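Alpha-2,3-sialyltransferase (Campylobacter jejuni, PDB 2P2V) probably transfers sialic acid from a CMP-linked donor to acceptor glycans in alpha-2,3 linkage, this chain being the donor-analogue-binding part of a longer protein. Local coordinates at residues 159-173 and 221-234. Numbering follows the deposited sequence.
With CSF (cytidine-5'-monophosphate-3-fluoro-N-acetyl-neuraminic acid), chain O.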
ATOM      1  N   ILE A 159      21.586 -18.891   4.284  1.00 26.12           N
ATOM      2  CA  ILE A 159      20.888 -19.588   5.395  1.00 26.73           C
ATOM      3  C   ILE A 159      19.399 -19.407   5.273  1.00 27.69           C
ATOM      4  O   ILE A 159      18.617 -20.400   5.355  1.00 27.03           O
ATOM      5  CB  ILE A 159      21.440 -19.129   6.750  1.00 26.82           C
ATOM      6  CG1 ILE A 159      22.891 -19.578   6.863  1.00 26.52           C
ATOM      7  CG2 ILE A 159      20.578 -19.592   7.924  1.00 28.81           C
ATOM      8  CD1 ILE A 159      23.631 -18.982   7.974  1.00 25.71           C
ATOM      9  N   ALA A 160      18.957 -18.151   4.988  1.00 25.34           N
ATOM     10  CA  ALA A 160      17.541 -17.972   4.747  1.00 25.96           C
ATOM     11  C   ALA A 160      16.986 -18.765   3.569  1.00 25.57           C
ATOM     12  O   ALA A 160      15.818 -19.101   3.573  1.00 26.15           O
ATOM     13  CB  ALA A 160      17.127 -16.485   4.675  1.00 25.79           C
ATOM     14  N   LEU A 161      17.790 -19.029   2.544  1.00 25.34           N
ATOM     15  CA  LEU A 161      17.292 -19.691   1.367  1.00 26.79           C
ATOM     16  C   LEU A 161      17.409 -21.208   1.533  1.00 27.86           C
ATOM     17  O   LEU A 161      16.913 -21.978   0.698  1.00 29.95           O
ATOM     18  CB  LEU A 161      18.099 -19.283   0.152  1.00 25.54           C
ATOM     19  CG  LEU A 161      17.746 -17.849  -0.338  1.00 24.64           C
ATOM     20  CD1 LEU A 161      18.768 -17.517  -1.381  1.00 24.80           C
ATOM     21  CD2 LEU A 161      16.306 -17.648  -0.853  1.00 27.53           C
ATOM     22  N   GLY A 162      18.087 -21.613   2.585  1.00 29.39           N
ATOM     23  CA  GLY A 162      18.046 -23.050   2.964  1.00 29.99           C
ATOM     24  C   GLY A 162      19.313 -23.813   2.644  1.00 31.40           C
ATOM     25  O   GLY A 162      19.305 -25.052   2.658  1.00 30.47           O
ATOM     26  N   TYR A 163      20.428 -23.111   2.395  1.00 30.81           N
ATOM     27  CA  TYR A 163      21.713 -23.790   2.352  1.00 30.92           C
ATOM     28  C   TYR A 163      22.169 -24.150   3.762  1.00 32.41           C
ATOM     29  O   TYR A 163      21.883 -23.428   4.748  1.00 31.26           O
ATOM     30  CB  TYR A 163      22.771 -22.954   1.652  1.00 30.24           C
ATOM     31  CG  TYR A 163      22.550 -22.723   0.168  1.00 29.61           C
ATOM     32  CD1 TYR A 163      21.987 -21.521  -0.289  1.00 27.65           C
ATOM     33  CD2 TYR A 163      22.956 -23.666  -0.783  1.00 29.49           C
ATOM     34  CE1 TYR A 163      21.829 -21.285  -1.592  1.00 28.76           C
ATOM     35  CE2 TYR A 163      22.797 -23.436  -2.120  1.00 29.73           C
ATOM     36  CZ  TYR A 163      22.245 -22.211  -2.526  1.00 31.64           C
ATOM     37  OH  TYR A 163      22.076 -21.951  -3.853  1.00 28.73           O
ATOM     38  N   LYS A 164      22.894 -25.265   3.854  1.00 33.61           N
ATOM     39  CA  LYS A 164      23.238 -25.861   5.164  1.00 35.06           C
ATOM     40  C   LYS A 164      24.714 -25.877   5.492  1.00 34.38           C
ATOM     41  O   LYS A 164      25.089 -25.895   6.677  1.00 34.90           O
ATOM     42  CB  LYS A 164      22.617 -27.255   5.282  1.00 35.19           C
ATOM     43  CG  LYS A 164      21.104 -27.259   5.297  1.00 36.99           C
ATOM     44  CD  LYS A 164      20.531 -26.337   6.381  1.00 40.71           C
ATOM     45  CE  LYS A 164      19.023 -26.421   6.413  1.00 42.39           C
ATOM     46  NZ  LYS A 164      18.448 -25.268   7.194  1.00 43.92           N
ATOM     47  N   THR A 165      25.561 -25.855   4.455  1.00 33.98           N
ATOM     48  CA  THR A 165      26.989 -25.784   4.651  1.00 33.69           C
ATOM     49  C   THR A 165      27.646 -24.683   3.831  1.00 33.57           C
ATOM     50  O   THR A 165      27.647 -24.740   2.610  1.00 33.77           O
ATOM     51  CB  THR A 165      27.701 -27.126   4.317  1.00 34.65           C
ATOM     52  OG1 THR A 165      26.978 -28.203   4.927  1.00 34.95           O
ATOM     53  CG2 THR A 165      29.091 -27.083   4.896  1.00 34.36           C
ATOM     54  N   ILE A 166      28.275 -23.745   4.520  1.00 33.53           N
ATOM     55  CA  ILE A 166      28.938 -22.598   3.869  1.00 32.84           C
ATOM     56  C   ILE A 166      30.459 -22.753   3.854  1.00 32.52           C
ATOM     57  O   ILE A 166      31.042 -23.024   4.893  1.00 34.07           O
ATOM     58  CB  ILE A 166      28.586 -21.301   4.647  1.00 32.84           C
ATOM     59  CG1 ILE A 166      27.087 -21.075   4.636  1.00 31.76           C
ATOM     60  CG2 ILE A 166      29.396 -20.121   4.135  1.00 32.25           C
ATOM     61  CD1 ILE A 166      26.626 -20.163   5.702  1.00 33.13           C
ATOM     62  N   TYR A 167      31.101 -22.533   2.701  1.00 30.78           N
ATOM     63  CA  TYR A 167      32.541 -22.500   2.620  1.00 31.08           C
ATOM     64  C   TYR A 167      32.958 -21.134   2.235  1.00 31.24           C
ATOM     65  O   TYR A 167      32.551 -20.650   1.160  1.00 31.20           O
ATOM     66  CB  TYR A 167      33.030 -23.426   1.536  1.00 30.28           C
ATOM     67  CG  TYR A 167      32.601 -24.843   1.797  1.00 32.01           C
ATOM     68  CD1 TYR A 167      33.485 -25.765   2.385  1.00 34.49           C
ATOM     69  CD2 TYR A 167      31.326 -25.247   1.494  1.00 31.82           C
ATOM     70  CE1 TYR A 167      33.060 -27.077   2.649  1.00 32.86           C
ATOM     71  CE2 TYR A 167      30.892 -26.567   1.727  1.00 33.95           C
ATOM     72  CZ  TYR A 167      31.788 -27.465   2.299  1.00 33.93           C
ATOM     73  OH  TYR A 167      31.344 -28.765   2.544  1.00 34.89           O
ATOM     74  N   LEU A 168      33.772 -20.524   3.077  1.00 32.02           N
ATOM     75  CA  LEU A 168      34.141 -19.134   2.870  1.00 33.20           C
ATOM     76  C   LEU A 168      35.499 -18.924   2.310  1.00 34.00           C
ATOM     77  O   LEU A 168      36.448 -19.619   2.680  1.00 34.42           O
ATOM     78  CB  LEU A 168      34.077 -18.383   4.192  1.00 34.71           C
ATOM     79  CG  LEU A 168      32.728 -18.401   4.892  1.00 37.53           C
ATOM     80  CD1 LEU A 168      32.962 -17.878   6.315  1.00 39.14           C
ATOM     81  CD2 LEU A 168      31.669 -17.580   4.155  1.00 40.36           C
ATOM     82  N   CYS A 169      35.627 -17.909   1.460  1.00 32.63           N
ATOM     83  CA  CYS A 169      36.908 -17.540   0.945  1.00 34.17           C
ATOM     84  C   CYS A 169      36.880 -16.066   0.589  1.00 34.19           C
ATOM     85  O   CYS A 169      35.796 -15.465   0.494  1.00 33.22           O
ATOM     86  CB  CYS A 169      37.318 -18.381  -0.275  1.00 34.11           C
ATOM     87  SG  CYS A 169      36.201 -18.286  -1.703  1.00 36.66           S
ATOM     88  N   GLY A 170      38.053 -15.510   0.368  1.00 35.69           N
ATOM     89  CA  GLY A 170      38.171 -14.077   0.058  1.00 36.10           C
ATOM     90  C   GLY A 170      37.700 -13.188   1.197  1.00 38.18           C
ATOM     91  O   GLY A 170      37.497 -11.969   1.022  1.00 37.33           O
ATOM     92  N   ILE A 171      37.542 -13.769   2.381  1.00 39.55           N
ATOM     93  CA  ILE A 171      37.240 -12.990   3.585  1.00 41.54           C
ATOM     94  C   ILE A 171      38.497 -12.810   4.488  1.00 42.72           C
ATOM     95  O   ILE A 171      38.995 -13.760   5.076  1.00 43.46           O
ATOM     96  CB  ILE A 171      35.976 -13.555   4.304  1.00 41.35           C
ATOM     97  CG1 ILE A 171      34.737 -13.232   3.439  1.00 41.47           C
ATOM     98  CG2 ILE A 171      35.818 -12.926   5.687  1.00 40.14           C
ATOM     99  CD1 ILE A 171      33.440 -13.943   3.822  1.00 42.85           C
ATOM    100  N   ASP A 172      39.031 -11.593   4.544  1.00 44.03           N
ATOM    101  CA  ASP A 172      40.347 -11.331   5.158  1.00 45.98           C
ATOM    102  C   ASP A 172      40.346 -10.123   6.102  1.00 46.90           C
ATOM    103  O   ASP A 172      41.414  -9.632   6.527  1.00 47.04           O
ATOM    104  CB  ASP A 172      41.390 -11.132   4.053  1.00 45.97           C
ATOM    105  CG  ASP A 172      41.599 -12.390   3.235  1.00 47.34           C
ATOM    106  OD1 ASP A 172      42.131 -13.383   3.792  1.00 48.63           O
ATOM    107  OD2 ASP A 172      41.215 -12.395   2.047  1.00 46.22           O
ATOM    108  N   PHE A 173      39.133  -9.649   6.398  1.00 47.97           N
ATOM    109  CA  PHE A 173      38.886  -8.607   7.395  1.00 49.13           C
ATOM    110  C   PHE A 173      39.740  -7.356   7.222  1.00 50.62           C
ATOM    111  O   PHE A 173      39.995  -6.655   8.190  1.00 50.88           O
ATOM    112  CB  PHE A 173      39.068  -9.162   8.811  1.00 48.79           C
ATOM    113  CG  PHE A 173      38.261 -10.380   9.089  1.00 46.50           C
ATOM    114  CD1 PHE A 173      38.883 -11.585   9.349  1.00 45.84           C
ATOM    115  CD2 PHE A 173      36.879 -10.317   9.100  1.00 45.40           C
ATOM    116  CE1 PHE A 173      38.154 -12.712   9.620  1.00 47.19           C
ATOM    117  CE2 PHE A 173      36.120 -11.435   9.371  1.00 46.15           C
ATOM    118  CZ  PHE A 173      36.765 -12.649   9.640  1.00 48.95           C
ATOM    119  N   TYR A 221      20.725 -21.061  13.524  1.00 32.90           N
ATOM    120  CA  TYR A 221      20.108 -21.731  12.373  1.00 32.60           C
ATOM    121  C   TYR A 221      20.710 -23.104  12.083  1.00 33.44           C
ATOM    122  O   TYR A 221      20.266 -23.796  11.176  1.00 34.33           O
ATOM    123  CB  TYR A 221      20.087 -20.807  11.112  1.00 31.01           C
ATOM    124  CG  TYR A 221      19.323 -19.530  11.461  1.00 29.34           C
ATOM    125  CD1 TYR A 221      17.950 -19.548  11.651  1.00 26.35           C
ATOM    126  CD2 TYR A 221      19.992 -18.356  11.711  1.00 28.26           C
ATOM    127  CE1 TYR A 221      17.244 -18.432  12.037  1.00 27.70           C
ATOM    128  CE2 TYR A 221      19.300 -17.217  12.098  1.00 26.92           C
ATOM    129  CZ  TYR A 221      17.943 -17.242  12.253  1.00 26.56           C
ATOM    130  OH  TYR A 221      17.277 -16.086  12.679  1.00 28.67           O
ATOM    131  N   LYS A 222      21.709 -23.466  12.872  1.00 34.54           N
ATOM    132  CA  LYS A 222      22.309 -24.804  12.829  1.00 37.05           C
ATOM    133  C   LYS A 222      22.836 -25.221  11.454  1.00 37.67           C
ATOM    134  O   LYS A 222      22.321 -26.150  10.808  1.00 39.53           O
ATOM    135  CB  LYS A 222      21.329 -25.839  13.376  1.00 37.34           C
ATOM    136  CG  LYS A 222      20.703 -25.483  14.734  1.00 40.19           C
ATOM    137  CD  LYS A 222      21.721 -25.238  15.834  1.00 43.85           C
ATOM    138  CE  LYS A 222      21.003 -24.998  17.168  1.00 47.09           C
ATOM    139  NZ  LYS A 222      21.917 -24.459  18.224  1.00 47.27           N
ATOM    140  N   VAL A 223      23.865 -24.517  11.004  1.00 36.18           N
ATOM    141  CA  VAL A 223      24.506 -24.793   9.750  1.00 34.90           C
ATOM    142  C   VAL A 223      25.985 -24.874  10.083  1.00 35.38           C
ATOM    143  O   VAL A 223      26.405 -24.568  11.219  1.00 35.90           O
ATOM    144  CB  VAL A 223      24.216 -23.630   8.694  1.00 35.09           C
ATOM    145  CG1 VAL A 223      22.748 -23.511   8.371  1.00 33.35           C
ATOM    146  CG2 VAL A 223      24.716 -22.326   9.231  1.00 32.63           C
ATOM    147  N   ASN A 224      26.794 -25.270   9.107  1.00 35.66           N
ATOM    148  CA  ASN A 224      28.219 -25.395   9.294  1.00 36.06           C
ATOM    149  C   ASN A 224      28.937 -24.404   8.428  1.00 36.61           C
ATOM    150  O   ASN A 224      28.531 -24.199   7.300  1.00 37.85           O
ATOM    151  CB  ASN A 224      28.626 -26.854   8.957  1.00 36.98           C
ATOM    152  CG  ASN A 224      28.175 -27.825  10.059  1.00 37.88           C
ATOM    153  OD1 ASN A 224      27.334 -28.720   9.839  1.00 41.84           O
ATOM    154  ND2 ASN A 224      28.666 -27.578  11.274  1.00 39.28           N
ATOM    155  N   ILE A 225      29.969 -23.780   8.977  1.00 35.53           N
ATOM    156  CA  ILE A 225      30.761 -22.813   8.290  1.00 36.27           C
ATOM    157  C   ILE A 225      32.242 -23.190   8.311  1.00 36.32           C
ATOM    158  O   ILE A 225      32.876 -23.239   9.376  1.00 36.63           O
ATOM    159  CB  ILE A 225      30.578 -21.365   8.878  1.00 36.14           C
ATOM    160  CG1 ILE A 225      29.072 -21.006   9.017  1.00 35.21           C
ATOM    161  CG2 ILE A 225      31.386 -20.392   8.055  1.00 36.60           C
ATOM    162  CD1 ILE A 225      28.766 -19.662   9.728  1.00 36.08           C
ATOM    163  N   TYR A 226      32.781 -23.418   7.115  1.00 35.81           N
ATOM    164  CA  TYR A 226      34.190 -23.714   6.927  1.00 36.38           C
ATOM    165  C   TYR A 226      34.959 -22.643   6.199  1.00 36.78           C
ATOM    166  O   TYR A 226      34.370 -21.854   5.449  1.00 37.20           O
ATOM    167  CB  TYR A 226      34.285 -24.989   6.114  1.00 36.65           C
ATOM    168  CG  TYR A 226      33.674 -26.154   6.852  1.00 36.06           C
ATOM    169  CD1 TYR A 226      34.373 -26.773   7.911  1.00 39.93           C
ATOM    170  CD2 TYR A 226      32.416 -26.611   6.536  1.00 37.68           C
ATOM    171  CE1 TYR A 226      33.815 -27.834   8.615  1.00 38.95           C
ATOM    172  CE2 TYR A 226      31.847 -27.673   7.220  1.00 38.67           C
ATOM    173  CZ  TYR A 226      32.558 -28.281   8.258  1.00 40.54           C
ATOM    174  OH  TYR A 226      31.969 -29.333   8.939  1.00 41.99           O
ATOM    175  N   ALA A 227      36.273 -22.644   6.399  1.00 36.45           N
ATOM    176  CA  ALA A 227      37.210 -21.873   5.583  1.00 36.31           C
ATOM    177  C   ALA A 227      37.780 -22.714   4.436  1.00 36.93           C
ATOM    178  O   ALA A 227      37.782 -23.955   4.507  1.00 37.40           O
ATOM    179  CB  ALA A 227      38.336 -21.314   6.447  1.00 36.78           C
ATOM    180  N   LEU A 228      38.290 -22.038   3.391  1.00 37.28           N
ATOM    181  CA  LEU A 228      38.919 -22.712   2.247  1.00 37.00           C
ATOM    182  C   LEU A 228      40.381 -22.262   2.029  1.00 37.69           C
ATOM    183  O   LEU A 228      41.117 -22.893   1.270  1.00 37.34           O
ATOM    184  CB  LEU A 228      38.107 -22.442   0.957  1.00 36.30           C
ATOM    185  CG  LEU A 228      36.687 -22.962   0.779  1.00 35.54           C
ATOM    186  CD1 LEU A 228      36.096 -22.369  -0.515  1.00 35.79           C
ATOM    187  CD2 LEU A 228      36.633 -24.487   0.708  1.00 36.77           C
ATOM    188  N   CYS A 229      40.784 -21.159   2.657  1.00 38.61           N
ATOM    189  CA  CYS A 229      42.082 -20.543   2.406  1.00 40.23           C
ATOM    190  C   CYS A 229      43.027 -20.779   3.594  1.00 41.60           C
ATOM    191  O   CYS A 229      42.820 -20.246   4.676  1.00 41.10           O
ATOM    192  CB  CYS A 229      41.916 -19.056   2.098  1.00 39.99           C
ATOM    193  SG  CYS A 229      40.616 -18.820   0.796  1.00 40.94           S
ATOM    194  N   ASP A 230      44.028 -21.641   3.383  1.00 43.29           N
ATOM    195  CA  ASP A 230      44.947 -22.071   4.457  1.00 44.72           C
ATOM    196  C   ASP A 230      45.674 -20.963   5.186  1.00 46.23           C
ATOM    197  O   ASP A 230      45.851 -21.017   6.410  1.00 46.32           O
ATOM    198  CB  ASP A 230      45.984 -23.051   3.884  1.00 44.82           C
ATOM    199  CG  ASP A 230      45.355 -24.343   3.409  1.00 44.88           C
ATOM    200  OD1 ASP A 230      44.190 -24.330   2.974  1.00 44.12           O
ATOM    201  OD2 ASP A 230      46.026 -25.396   3.465  1.00 50.60           O
ATOM    202  N   ASP A 231      46.109 -19.969   4.425  1.00 48.27           N
ATOM    203  CA  ASP A 231      46.959 -18.901   4.963  1.00 51.12           C
ATOM    204  C   ASP A 231      46.211 -17.616   5.344  1.00 51.69           C
ATOM    205  O   ASP A 231      46.837 -16.555   5.516  1.00 52.04           O
ATOM    206  CB  ASP A 231      48.088 -18.587   3.964  1.00 51.96           C
ATOM    207  CG  ASP A 231      49.036 -19.769   3.766  1.00 55.29           C
ATOM    208  OD1 ASP A 231      49.466 -20.358   4.796  1.00 56.97           O
ATOM    209  OD2 ASP A 231      49.335 -20.109   2.588  1.00 58.64           O
ATOM    210  N   SER A 232      44.881 -17.710   5.475  1.00 51.84           N
ATOM    211  CA  SER A 232      44.039 -16.544   5.724  1.00 51.38           C
ATOM    212  C   SER A 232      43.664 -16.480   7.178  1.00 51.26           C
ATOM    213  O   SER A 232      43.439 -17.515   7.816  1.00 51.32           O
ATOM    214  CB  SER A 232      42.740 -16.670   4.953  1.00 51.67           C
ATOM    215  OG  SER A 232      42.007 -17.773   5.477  1.00 53.73           O
ATOM    216  N   ILE A 233      43.539 -15.251   7.673  1.00 50.38           N
ATOM    217  CA  ILE A 233      43.017 -14.954   9.011  1.00 50.08           C
ATOM    218  C   ILE A 233      41.742 -15.736   9.365  1.00 48.92           C
ATOM    219  O   ILE A 233      41.560 -16.187  10.509  1.00 48.66           O
ATOM    220  CB  ILE A 233      42.705 -13.447   9.129  1.00 50.59           C
ATOM    221  CG1 ILE A 233      43.994 -12.632   9.265  1.00 52.09           C
ATOM    222  CG2 ILE A 233      41.811 -13.178  10.311  1.00 52.04           C
ATOM    223  CD1 ILE A 233      44.935 -13.115  10.382  1.00 54.85           C
ATOM    224  N   LEU A 234      40.838 -15.864   8.395  1.00 47.11           N
ATOM    225  CA  LEU A 234      39.566 -16.502   8.666  1.00 46.16           C
ATOM    226  C   LEU A 234      39.766 -17.881   9.279  1.00 46.21           C
ATOM    227  O   LEU A 234      38.939 -18.332  10.078  1.00 45.47           O
ATOM    228  CB  LEU A 234      38.726 -16.618   7.390  1.00 45.47           C
ATOM    229  CG  LEU A 234      37.296 -17.105   7.571  1.00 43.90           C
ATOM    230  CD1 LEU A 234      36.432 -16.021   8.163  1.00 41.56           C
ATOM    231  CD2 LEU A 234      36.725 -17.573   6.252  1.00 44.42           C
TER
HETATM  232  C5A CSF O1001      33.139  -1.014   1.014  1.00 42.56           C
HETATM  233  C4A CSF O1001      33.676  -1.967   2.076  1.00 42.98           C
HETATM  234  C2A CSF O1001      32.196  -3.849   1.162  1.00 44.01           C
HETATM  235  O6A CSF O1001      31.841  -2.911   0.122  1.00 41.85           O
HETATM  236  C6A CSF O1001      32.766  -1.848  -0.226  1.00 41.08           C
HETATM  237  C3A CSF O1001      32.668  -3.081   2.396  1.00 44.45           C
HETATM  238  O4A CSF O1001      33.893  -1.240   3.278  1.00 46.44           O
HETATM  239  N5A CSF O1001      34.243  -0.088   0.685  1.00 37.91           N
HETATM  240  C7A CSF O1001      32.091  -1.006  -1.302  1.00 39.19           C
HETATM  241  C8A CSF O1001      31.703  -1.867  -2.499  1.00 36.63           C
HETATM  242  C9A CSF O1001      30.925  -1.061  -3.559  1.00 35.05           C
HETATM  243  O9A CSF O1001      30.659  -1.849  -4.742  1.00 33.99           O
HETATM  244  O8A CSF O1001      32.913  -2.489  -3.036  1.00 34.65           O
HETATM  245  O7A CSF O1001      30.961  -0.333  -0.718  1.00 40.73           O
HETATM  246  C1A CSF O1001      30.957  -4.609   1.611  1.00 42.82           C
HETATM  247  OBA CSF O1001      31.059  -5.271   2.682  1.00 40.93           O
HETATM  248  OAA CSF O1001      29.915  -4.545   0.903  1.00 38.46           O
HETATM  249  O1A CSF O1001      33.140  -4.883   0.795  1.00 45.22           O
HETATM  250  O2A CSF O1001      35.438  -4.334   0.061  1.00 48.26           O
HETATM  251  N1  CSF O1001      36.749  -8.670   2.173  1.00 48.16           N
HETATM  252  C2  CSF O1001      37.550  -8.937   3.325  1.00 49.93           C
HETATM  253  N3  CSF O1001      38.832  -8.474   3.402  1.00 47.70           N
HETATM  254  C4  CSF O1001      39.357  -7.776   2.369  1.00 48.16           C
HETATM  255  C5  CSF O1001      38.590  -7.508   1.229  1.00 46.18           C
HETATM  256  C6  CSF O1001      37.279  -7.970   1.149  1.00 47.52           C
HETATM  257  C3' CSF O1001      33.494  -7.749   2.046  1.00 48.51           C
HETATM  258  C2' CSF O1001      34.365  -8.516   3.021  1.00 50.02           C
HETATM  259  C1' CSF O1001      35.370  -9.198   2.091  1.00 49.03           C
HETATM  260  O4' CSF O1001      34.874  -9.136   0.736  1.00 48.84           O
HETATM  261  C4' CSF O1001      33.605  -8.482   0.715  1.00 47.07           C
HETATM  262  PA  CSF O1001      34.178  -4.986  -0.454  1.00 46.42           P
HETATM  263  O5' CSF O1001      34.496  -6.579  -0.533  1.00 44.90           O
HETATM  264  C5' CSF O1001      33.473  -7.571  -0.504  1.00 46.35           C
HETATM  265  O3' CSF O1001      32.132  -7.774   2.462  1.00 50.07           O
HETATM  266  O2' CSF O1001      33.571  -9.507   3.729  1.00 49.10           O
HETATM  267  N4  CSF O1001      40.643  -7.312   2.423  1.00 48.11           N
HETATM  268  O2  CSF O1001      37.043  -9.574   4.289  1.00 48.09           O
HETATM  269  O3A CSF O1001      33.572  -4.633  -1.782  1.00 44.27           O
HETATM  270  C10 CSF O1001      33.915   1.172   0.348  1.00 42.21           C
HETATM  271  O10 CSF O1001      32.746   1.581   0.281  1.00 38.70           O
HETATM  272  C11 CSF O1001      35.084   2.077   0.028  1.00 40.70           C
HETATM  273  F3A CSF O1001      31.547  -2.545   2.987  1.00 45.65           F
HETATM  274  O   HOH W   1      25.420 -28.488   7.724  1.00 40.76           O
HETATM  275  O   HOH W   2      38.922 -19.137   3.731  1.00 41.47           O
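L168 meets I225 of the neighbouring parallel strand and L234 of the 3-10 segment 233-234. Its CB lies 3.5 Å from L234 CD2, a tight fit. CG rests near the carbonyl oxygen of Y226 and I225 CG2. At the tip, CD1 presses on I225 CG2 at 3.4 Å, closer than usual for two methyls. The L234 side chain crosses that of L168 at about a right angle, and L234 CD1 touches F173 CZ. Four nearly straight backbone bonds, from K164 O to L168 N, join the two segments, and L228 N adds a weak one to L168 O. I166 bonds through both its N and its O: N donates to N224 O and O accepts from Y226 N, each at 2.8 Å. On the other face the Y167 and Y226 rings lie side by side, pointing the same way, with planes at 27° and little overlap. T165 turns CG2 anti to its own backbone N, which brings this methyl to the edge of the Y226 ring. D172 N donates to O2 of the CSF cytosine at 2.8 Å, as does F173 N. Loop 170-173 thus lines the nucleotide pocket. Strand 165-169 lies between strands 21-25 and 224-227, the latter outermost in this chain's sheet. Helix 150-161 packs on I166 and L168, helix 207-221 on I159 and F173.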